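Local coordinates for YghZ aldo-keto reductase (Escherichia coli, PDB 4AST), which probably reduces aldehydes and ketones with a nicotinamide cofactor, as a TIM-barrel member of the aldo-keto reductase family, at residues Pro26-Gly31 with Val298-Ser303; Glu147-Ala152 with Gln176-Leu181; Val217-Phe222 with Asp293-Val298. One frame throughout, in Å; residues are numbered along the deposited sequence.

The first segment met along the chain, Pro26-Gly31, lies on the first strand of the barrel. It pairs with Val298-Ser303, so contact 1 closes a loop of 266 residues and shuts the TIM barrel. The other two contacts form within that loop. Contact 2 closes early, over 23 residues, and joins two successive helices of the outer layer. Contact 3 opens only after contact 2 is complete and closes a loop of 70 residues; it pairs strand 218-221 with the start of strand 297-300 and the residues just before it. Contacts 1 and 3 share Val298: strand 297-300 pairs with 24-31 in one and with 218-221 in the other. Contact 2 touches contact 3 only lightly, where Val179 packs on Val217.

Contact 1: residues Pro26-Gly31 with Val298-Ser303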
loop_
_atom_site.group_PDB
_atom_site.type_symbol
_atom_site.label_atom_id
_atom_site.label_comp_id
_atom_site.label_asym_id
_atom_site.label_seq_id
_atom_site.Cartn_x
_atom_site.Cartn_y
_atom_site.Cartn_z
ATOM N N PRO B 26 -19.160 23.869 21.879
ATOM C CA PRO B 26 -19.037 25.279 22.240
ATOM C C PRO B 26 -20.366 25.956 22.019
ATOM O O PRO B 26 -21.129 25.524 21.127
ATOM C CB PRO B 26 -18.045 25.800 21.211
ATOM C CG PRO B 26 -18.347 24.965 20.023
ATOM C CD PRO B 26 -18.572 23.590 20.581
ATOM N N ALA B 27 -20.649 26.996 22.796
ATOM C CA ALA B 27 -21.953 27.690 22.692
ATOM C C ALA B 27 -22.104 28.290 21.330
ATOM O O ALA B 27 -23.236 28.450 20.836
ATOM C CB ALA B 27 -22.168 28.741 23.758
ATOM N N LEU B 28 -20.986 28.639 20.719
ATOM C CA LEU B 28 -20.989 29.087 19.313
ATOM C C LEU B 28 -20.200 28.120 18.444
ATOM O O LEU B 28 -19.048 27.758 18.789
ATOM C CB LEU B 28 -20.403 30.507 19.184
ATOM C CG LEU B 28 -21.264 31.558 19.966
ATOM C CD1 LEU B 28 -20.724 31.634 21.368
ATOM C CD2 LEU B 28 -21.228 32.956 19.451
ATOM N N SER B 29 -20.832 27.651 17.375
ATOM C CA SER B 29 -20.205 26.726 16.465
ATOM C C SER B 29 -20.111 27.414 15.132
ATOM O O SER B 29 -20.970 28.244 14.809
ATOM C CB SER B 29 -21.068 25.462 16.349
ATOM O OG SER B 29 -21.196 24.780 17.611
ATOM N N LEU B 30 -19.119 27.051 14.312
ATOM C CA LEU B 30 -18.993 27.604 12.961
ATOM C C LEU B 30 -19.609 26.674 11.912
ATOM O O LEU B 30 -19.271 25.493 11.823
ATOM C CB LEU B 30 -17.556 27.858 12.632
ATOM C CG LEU B 30 -17.255 28.493 11.275
ATOM C CD1 LEU B 30 -17.523 29.957 11.214
ATOM C CD2 LEU B 30 -15.797 28.182 10.980
ATOM N N GLY B 31 -20.545 27.212 11.159
ATOM C CA GLY B 31 -21.149 26.530 10.043
ATOM C C GLY B 31 -20.452 26.955 8.770
ATOM O O GLY B 31 -20.002 28.089 8.679
ATOM N N VAL B 298 -25.284 27.645 18.867
ATOM C CA VAL B 298 -25.821 28.378 17.743
ATOM C C VAL B 298 -24.782 28.375 16.656
ATOM O O VAL B 298 -23.569 28.454 16.929
ATOM C CB VAL B 298 -26.122 29.827 18.094
ATOM C CG1 VAL B 298 -27.126 29.896 19.264
ATOM C CG2 VAL B 298 -24.848 30.543 18.501
ATOM N N LEU B 299 -25.257 28.296 15.422
ATOM C CA LEU B 299 -24.398 28.185 14.262
ATOM C C LEU B 299 -24.171 29.520 13.601
ATOM O O LEU B 299 -25.040 30.005 12.895
ATOM C CB LEU B 299 -25.033 27.244 13.243
ATOM C CG LEU B 299 -24.658 25.781 13.503
ATOM C CD1 LEU B 299 -25.633 24.928 12.711
ATOM C CD2 LEU B 299 -23.226 25.448 13.132
ATOM N N ILE B 300 -22.990 30.091 13.794
ATOM C CA ILE B 300 -22.653 31.358 13.151
ATOM C C ILE B 300 -21.885 31.050 11.877
ATOM O O ILE B 300 -21.343 29.959 11.742
ATOM C CB ILE B 300 -21.845 32.297 14.099
ATOM C CG1 ILE B 300 -20.518 31.712 14.513
ATOM C CG2 ILE B 300 -22.457 32.418 15.480
ATOM C CD1 ILE B 300 -19.624 32.698 15.219
ATOM N N GLY B 301 -21.826 32.014 10.970
ATOM C CA GLY B 301 -21.028 31.969 9.745
ATOM C C GLY B 301 -20.116 33.171 9.646
ATOM O O GLY B 301 -20.181 34.068 10.452
ATOM N N ALA B 302 -19.205 33.197 8.696
ATOM C CA ALA B 302 -18.301 34.316 8.578
ATOM C C ALA B 302 -17.742 34.301 7.191
ATOM O O ALA B 302 -17.476 33.214 6.666
ATOM C CB ALA B 302 -17.173 34.194 9.565
ATOM N N SER B 303 -17.584 35.496 6.595
ATOM C CA SER B 303 -16.811 35.670 5.346
ATOM C C SER B 303 -15.396 36.230 5.622
ATOM O O SER B 303 -14.522 36.200 4.734
ATOM C CB SER B 303 -17.522 36.585 4.365
ATOM O OG SER B 303 -17.710 37.857 4.942
HETATM O O HOH W 1 -19.439 30.300 7.123
#
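Leu28-Gly31 and Val298-Ile300 form the closing seam of a TIM barrel, where the last strand pairs in parallel with the first. The two short strands are splayed by 46°. Four backbone hydrogen bonds alternate along them. Val298 N gives to Ala27 O at 3.0 Å. Ser29 N gives to Val298 O at 2.9 Å, almost straight at 177°. Ile300 N gives to Ser29 O at 2.9 Å. Gly31 N gives to Ile300 O, also at 2.9 Å.

Leu28, Leu30, Val298 and Ile300 point to the helix side of the sheet. Leu28 and Val298 lie side by side, with Leu28 CG 4.0 Å from Val298 CG2. Ile300 puts CG1 between its own N and carbonyl carbon (chi1 62°), which sets CG1 3.5 Å from Ser29 O. Leu30 packs outward on helix 42-54 and Ile300 on helix 306-312.

Ser29 and Leu299 point to the other face, into the barrel. Leu299 bends its tip back over the first strand, so that CD2 packs against the backbone of Gly31, 3.8 Å from Gly31 N. Ser29 OG reaches across to Ser297 OG, at the start of strand 297-300, and hydrogen-bonds to it. At the C-terminal ends of the strands, a water donates to Gly31 O at 2.8 Å and weakly accepts from Ala302 N. Strand 59-61 flanks the first strand on its other edge. This parallel join of last strand to first is what makes a beta/alpha barrel a closed ring.

Contact 2: residues Glu147-Ala152 with Gln176-Leu181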
loop_
_atom_site.group_PDB
_atom_site.type_symbol
_atom_site.label_atom_id
_atom_site.label_comp_id
_atom_site.label_asym_id
_atom_site.label_seq_id
_atom_site.Cartn_x
_atom_site.Cartn_y
_atom_site.Cartn_z
ATOM N N GLU B 147 -37.461 3.830 9.463
ATOM C CA GLU B 147 -36.703 2.630 9.805
ATOM C C GLU B 147 -35.441 2.530 8.946
ATOM O O GLU B 147 -34.359 2.102 9.441
ATOM C CB GLU B 147 -37.537 1.357 9.625
ATOM C CG GLU B 147 -38.715 1.189 10.594
ATOM C CD GLU B 147 -39.948 2.132 10.380
ATOM O OE1 GLU B 147 -40.147 2.735 9.303
ATOM O OE2 GLU B 147 -40.789 2.236 11.309
ATOM N N GLU B 148 -35.564 2.936 7.682
ATOM C CA GLU B 148 -34.480 2.792 6.760
ATOM C C GLU B 148 -33.435 3.860 7.088
ATOM O O GLU B 148 -32.222 3.578 7.191
ATOM C CB GLU B 148 -34.980 2.884 5.322
ATOM C CG GLU B 148 -33.872 2.646 4.290
ATOM C CD GLU B 148 -34.344 2.624 2.848
ATOM O OE1 GLU B 148 -35.515 2.218 2.552
ATOM O OE2 GLU B 148 -33.497 2.924 1.969
ATOM N N THR B 149 -33.902 5.086 7.220
ATOM C CA THR B 149 -32.997 6.185 7.550
ATOM C C THR B 149 -32.265 5.914 8.868
ATOM O O THR B 149 -31.047 5.960 8.930
ATOM C CB THR B 149 -33.760 7.492 7.590
ATOM O OG1 THR B 149 -34.372 7.703 6.323
ATOM C CG2 THR B 149 -32.883 8.489 7.869
ATOM N N ALA B 150 -33.002 5.531 9.898
ATOM C CA ALA B 150 -32.414 5.314 11.209
ATOM C C ALA B 150 -31.386 4.163 11.142
ATOM O O ALA B 150 -30.305 4.157 11.799
ATOM C CB ALA B 150 -33.520 5.043 12.234
ATOM N N SER B 151 -31.689 3.184 10.338
ATOM C CA SER B 151 -30.787 2.063 10.219
ATOM C C SER B 151 -29.491 2.409 9.447
ATOM O O SER B 151 -28.449 1.838 9.722
ATOM C CB SER B 151 -31.567 0.893 9.600
ATOM O OG SER B 151 -30.657 -0.069 9.175
ATOM N N ALA B 152 -29.577 3.329 8.492
ATOM C CA ALA B 152 -28.407 3.809 7.812
ATOM C C ALA B 152 -27.549 4.550 8.812
ATOM O O ALA B 152 -26.317 4.359 8.855
ATOM C CB ALA B 152 -28.748 4.740 6.630
ATOM N N GLN B 176 -39.220 11.992 17.791
ATOM C CA GLN B 176 -39.508 11.028 18.867
ATOM C C GLN B 176 -39.390 9.600 18.305
ATOM O O GLN B 176 -38.811 8.751 18.923
ATOM C CB GLN B 176 -40.916 11.280 19.501
ATOM C CG GLN B 176 -41.408 10.219 20.504
ATOM C CD GLN B 176 -40.645 10.192 21.774
ATOM O OE1 GLN B 176 -40.278 11.248 22.339
ATOM N NE2 GLN B 176 -40.392 8.993 22.272
ATOM N N LYS B 177 -39.920 9.373 17.124
ATOM C CA LYS B 177 -39.827 8.055 16.484
ATOM C C LYS B 177 -38.345 7.722 16.150
ATOM O O LYS B 177 -37.917 6.595 16.330
ATOM C CB LYS B 177 -40.655 8.076 15.234
ATOM C CG LYS B 177 -40.770 6.763 14.491
ATOM C CD LYS B 177 -41.279 5.616 15.366
ATOM C CE LYS B 177 -41.811 4.479 14.503
ATOM N NZ LYS B 177 -41.782 3.220 15.287
ATOM N N MET B 178 -37.563 8.726 15.737
ATOM C CA MET B 178 -36.152 8.549 15.394
ATOM C C MET B 178 -35.405 8.157 16.671
ATOM O O MET B 178 -34.592 7.225 16.656
ATOM C CB MET B 178 -35.598 9.794 14.632
ATOM C CG MET B 178 -35.992 9.854 13.161
ATOM S SD MET B 178 -35.325 8.624 12.093
ATOM C CE MET B 178 -33.559 8.756 12.241
ATOM N N VAL B 179 -35.724 8.791 17.819
ATOM C CA VAL B 179 -35.126 8.407 19.105
ATOM C C VAL B 179 -35.387 6.948 19.410
ATOM O O VAL B 179 -34.498 6.216 19.822
ATOM C CB VAL B 179 -35.619 9.285 20.272
ATOM C CG1 VAL B 179 -35.093 8.784 21.642
ATOM C CG2 VAL B 179 -35.209 10.748 20.028
ATOM N N GLU B 180 -36.602 6.518 19.164
ATOM C CA GLU B 180 -37.003 5.142 19.465
ATOM C C GLU B 180 -36.313 4.187 18.554
ATOM O O GLU B 180 -35.860 3.146 19.019
ATOM C CB GLU B 180 -38.540 4.950 19.350
ATOM C CG GLU B 180 -39.309 5.535 20.562
ATOM C CD GLU B 180 -40.778 5.918 20.271
ATOM O OE1 GLU B 180 -41.340 5.486 19.231
ATOM O OE2 GLU B 180 -41.353 6.642 21.113
ATOM N N LEU B 181 -36.283 4.494 17.253
ATOM C CA LEU B 181 -35.665 3.593 16.291
ATOM C C LEU B 181 -34.189 3.474 16.557
ATOM O O LEU B 181 -33.639 2.399 16.530
ATOM C CB LEU B 181 -35.927 4.003 14.865
ATOM C CG LEU B 181 -37.395 3.798 14.356
ATOM C CD1 LEU B 181 -37.572 4.619 13.058
ATOM C CD2 LEU B 181 -37.813 2.325 14.163
HETATM O O HOH W 2 -40.678 1.110 13.761
#
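The axes of the helical segments Glu147-Ala152 and Gln176-Leu181 come within 9.6 Å, their directions 53° apart, and Ala150 faces Leu181 where they come near. They belong to successive helices in the outer layer of the TIM barrel, following strands 132-137 and 162-168.

Ala150 is the small residue at the centre. Its CB is met by two side chains of the other helix. Ala150 CB points at Leu181 CB, 3.7 Å away. Met178 reaches in from beside it and ends with CE 3.7 Å from the same methyl. Two bends in the Met178 chain (chi2 -67°, chi3 -57°) bring its CE alongside Ala150, against both CA and CB. Met146 and Leu153 of helix 146-158 also line Met178.

Leu181 straddles the backbone and side chain of Glu147. Its CD1 lies 3.7 Å from Glu147 N, and its CD2 packs 3.9 Å from Glu147 CG. The acidic side chain thus lends its apolar stem to the packing. The Glu147 CB points away from the other helix, but a bend at chi2 brings its carboxylate back toward it.

Thr149, also buried, only grazes Met178. Its OG1 is held by Gly111 O, and the residue also packs on helix 113-127.

Toward solvent, Glu147 and Lys177 cross without a direct salt bridge. Glu147 OE2 and Lys177 NZ stand 4.2 Å apart, and one water joins them: it donates to Glu147 OE2 at 2.7 Å and accepts from Lys177 NZ at 2.8 Å.

Contact 3: residues Val217-Phe222 with Asp293-Val298; sequences VGCIAF and DRVTSV
Cys219 and Thr296 grip each other at both ends of one residue. Cys219 N gives a nearly straight bond (169°) to Thr296 OG1 at 2.9 Å. Thr296 N returns one to Cys219 O at 2.7 Å, lying in the carbonyl plane. Ser297 N adds a weak bond to the same oxygen. Thr296 holds OG1 anti to its carbonyl carbon (chi1 -46°), which turns the hydroxyl to the strand edge, where it takes the place of a backbone acceptor. An alanine here would remove that acceptor and is likely to leave the buried Cys219 N-H without its mate.

One step on, regular parallel pairing begins. Ala221 N gives to Ser297 O at 3.0 Å. On the inner face of the barrel, Ile220 lies along Ser297, with Ile220 CG1 3.9 Å from Ser297 CB. On the outer face, Ala221 CB is 4.4 Å from Val298 CG1.

Further out, Ser297 OG is bonded to Pro26 O, and Arg16 NH1 holds Val295 O. Arg294 turns its end away to a salt bridge with Asp210 of helix 208-215.

The pair is the junction of the last two barrel strands. Strand 191-193 bonds to the far edge of strand 218-221. Helix 208-215 packs on Cys219, and helix 281-290 covers Ala221 and Val298.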
loop_
_atom_site.group_PDB
_atom_site.type_symbol
_atom_site.label_atom_id
_atom_site.label_comp_id
_atom_site.label_asym_id
_atom_site.label_seq_id
_atom_site.Cartn_x
_atom_site.Cartn_y
_atom_site.Cartn_z
ATOM N N VAL B 217 -31.707 14.907 24.036
ATOM C CA VAL B 217 -31.128 15.258 22.816
ATOM C C VAL B 217 -30.751 16.713 22.839
ATOM O O VAL B 217 -31.504 17.515 23.298
ATOM C CB VAL B 217 -32.145 15.016 21.693
ATOM C CG1 VAL B 217 -31.530 15.363 20.327
ATOM C CG2 VAL B 217 -32.684 13.607 21.762
ATOM N N GLY B 218 -29.614 17.063 22.232
ATOM C CA GLY B 218 -29.159 18.438 22.203
ATOM C C GLY B 218 -29.867 19.190 21.101
ATOM O O GLY B 218 -30.573 18.610 20.256
ATOM N N CYS B 219 -29.594 20.481 21.049
ATOM C CA CYS B 219 -30.185 21.333 20.040
ATOM C C CYS B 219 -29.149 22.398 19.576
ATOM O O CYS B 219 -28.607 23.095 20.418
ATOM C CB CYS B 219 -31.411 22.023 20.643
ATOM S SG CYS B 219 -32.271 23.172 19.510
ATOM N N ILE B 220 -28.925 22.493 18.255
ATOM C CA ILE B 220 -28.051 23.479 17.695
ATOM C C ILE B 220 -28.841 24.298 16.658
ATOM O O ILE B 220 -29.357 23.780 15.671
ATOM C CB ILE B 220 -26.789 22.842 17.131
ATOM C CG1 ILE B 220 -25.824 23.916 16.625
ATOM C CG2 ILE B 220 -27.114 21.793 16.095
ATOM C CD1 ILE B 220 -24.380 23.451 16.245
ATOM N N ALA B 221 -28.935 25.600 16.905
ATOM C CA ALA B 221 -29.767 26.487 16.104
ATOM C C ALA B 221 -29.100 26.876 14.829
ATOM O O ALA B 221 -28.027 27.457 14.813
ATOM C CB ALA B 221 -30.116 27.712 16.897
ATOM N N PHE B 222 -29.795 26.611 13.738
ATOM C CA PHE B 222 -29.378 26.979 12.380
ATOM C C PHE B 222 -30.010 28.304 12.006
ATOM O O PHE B 222 -31.153 28.525 12.359
ATOM C CB PHE B 222 -29.881 25.882 11.412
ATOM C CG PHE B 222 -29.457 26.069 9.997
ATOM C CD1 PHE B 222 -28.138 26.080 9.659
ATOM C CD2 PHE B 222 -30.403 26.188 8.986
ATOM C CE1 PHE B 222 -27.765 26.247 8.349
ATOM C CE2 PHE B 222 -30.033 26.353 7.663
ATOM C CZ PHE B 222 -28.710 26.369 7.341
ATOM N N ASP B 293 -30.878 26.612 29.077
ATOM C CA ASP B 293 -30.084 25.418 28.876
ATOM C C ASP B 293 -30.680 24.483 27.806
ATOM O O ASP B 293 -30.236 23.384 27.646
ATOM C CB ASP B 293 -29.840 24.725 30.222
ATOM C CG ASP B 293 -31.106 24.056 30.799
ATOM O OD1 ASP B 293 -32.215 24.126 30.174
ATOM O OD2 ASP B 293 -30.998 23.468 31.918
ATOM N N ARG B 294 -31.660 24.966 27.071
ATOM C CA ARG B 294 -32.390 24.156 26.133
ATOM C C ARG B 294 -31.555 24.060 24.828
ATOM O O ARG B 294 -31.532 23.032 24.168
ATOM C CB ARG B 294 -33.777 24.823 25.810
ATOM C CG ARG B 294 -34.581 25.424 26.991
ATOM C CD ARG B 294 -35.281 24.423 27.875
ATOM N NE ARG B 294 -36.213 23.437 27.395
ATOM C CZ ARG B 294 -37.452 23.666 26.976
ATOM N NH1 ARG B 294 -37.917 24.883 26.778
ATOM N NH2 ARG B 294 -38.225 22.621 26.674
ATOM N N VAL B 295 -30.945 25.185 24.443
ATOM C CA VAL B 295 -30.164 25.306 23.264
ATOM C C VAL B 295 -28.700 24.980 23.610
ATOM O O VAL B 295 -28.144 25.550 24.539
ATOM C CB VAL B 295 -30.406 26.671 22.644
ATOM C CG1 VAL B 295 -29.481 26.970 21.482
ATOM C CG2 VAL B 295 -31.860 26.686 22.185
ATOM N N THR B 296 -28.127 24.004 22.908
ATOM C CA THR B 296 -26.766 23.601 23.144
ATOM C C THR B 296 -25.753 24.563 22.468
ATOM O O THR B 296 -24.724 24.856 23.060
ATOM C CB THR B 296 -26.499 22.203 22.614
ATOM O OG1 THR B 296 -27.559 21.315 22.993
ATOM C CG2 THR B 296 -25.098 21.703 23.200
ATOM N N SER B 297 -26.067 25.049 21.257
ATOM C CA SER B 297 -25.164 25.883 20.508
ATOM C C SER B 297 -25.909 26.623 19.424
ATOM O O SER B 297 -27.031 26.296 19.114
ATOM C CB SER B 297 -24.066 25.003 19.887
ATOM O OG SER B 297 -22.975 25.715 19.353
ATOM N N VAL B 298 -25.284 27.645 18.867
ATOM C CA VAL B 298 -25.821 28.378 17.743
ATOM C C VAL B 298 -24.782 28.375 16.656
ATOM O O VAL B 298 -23.569 28.454 16.929
ATOM C CB VAL B 298 -26.122 29.827 18.094
ATOM C CG1 VAL B 298 -27.126 29.896 19.264
ATOM C CG2 VAL B 298 -24.848 30.543 18.501
#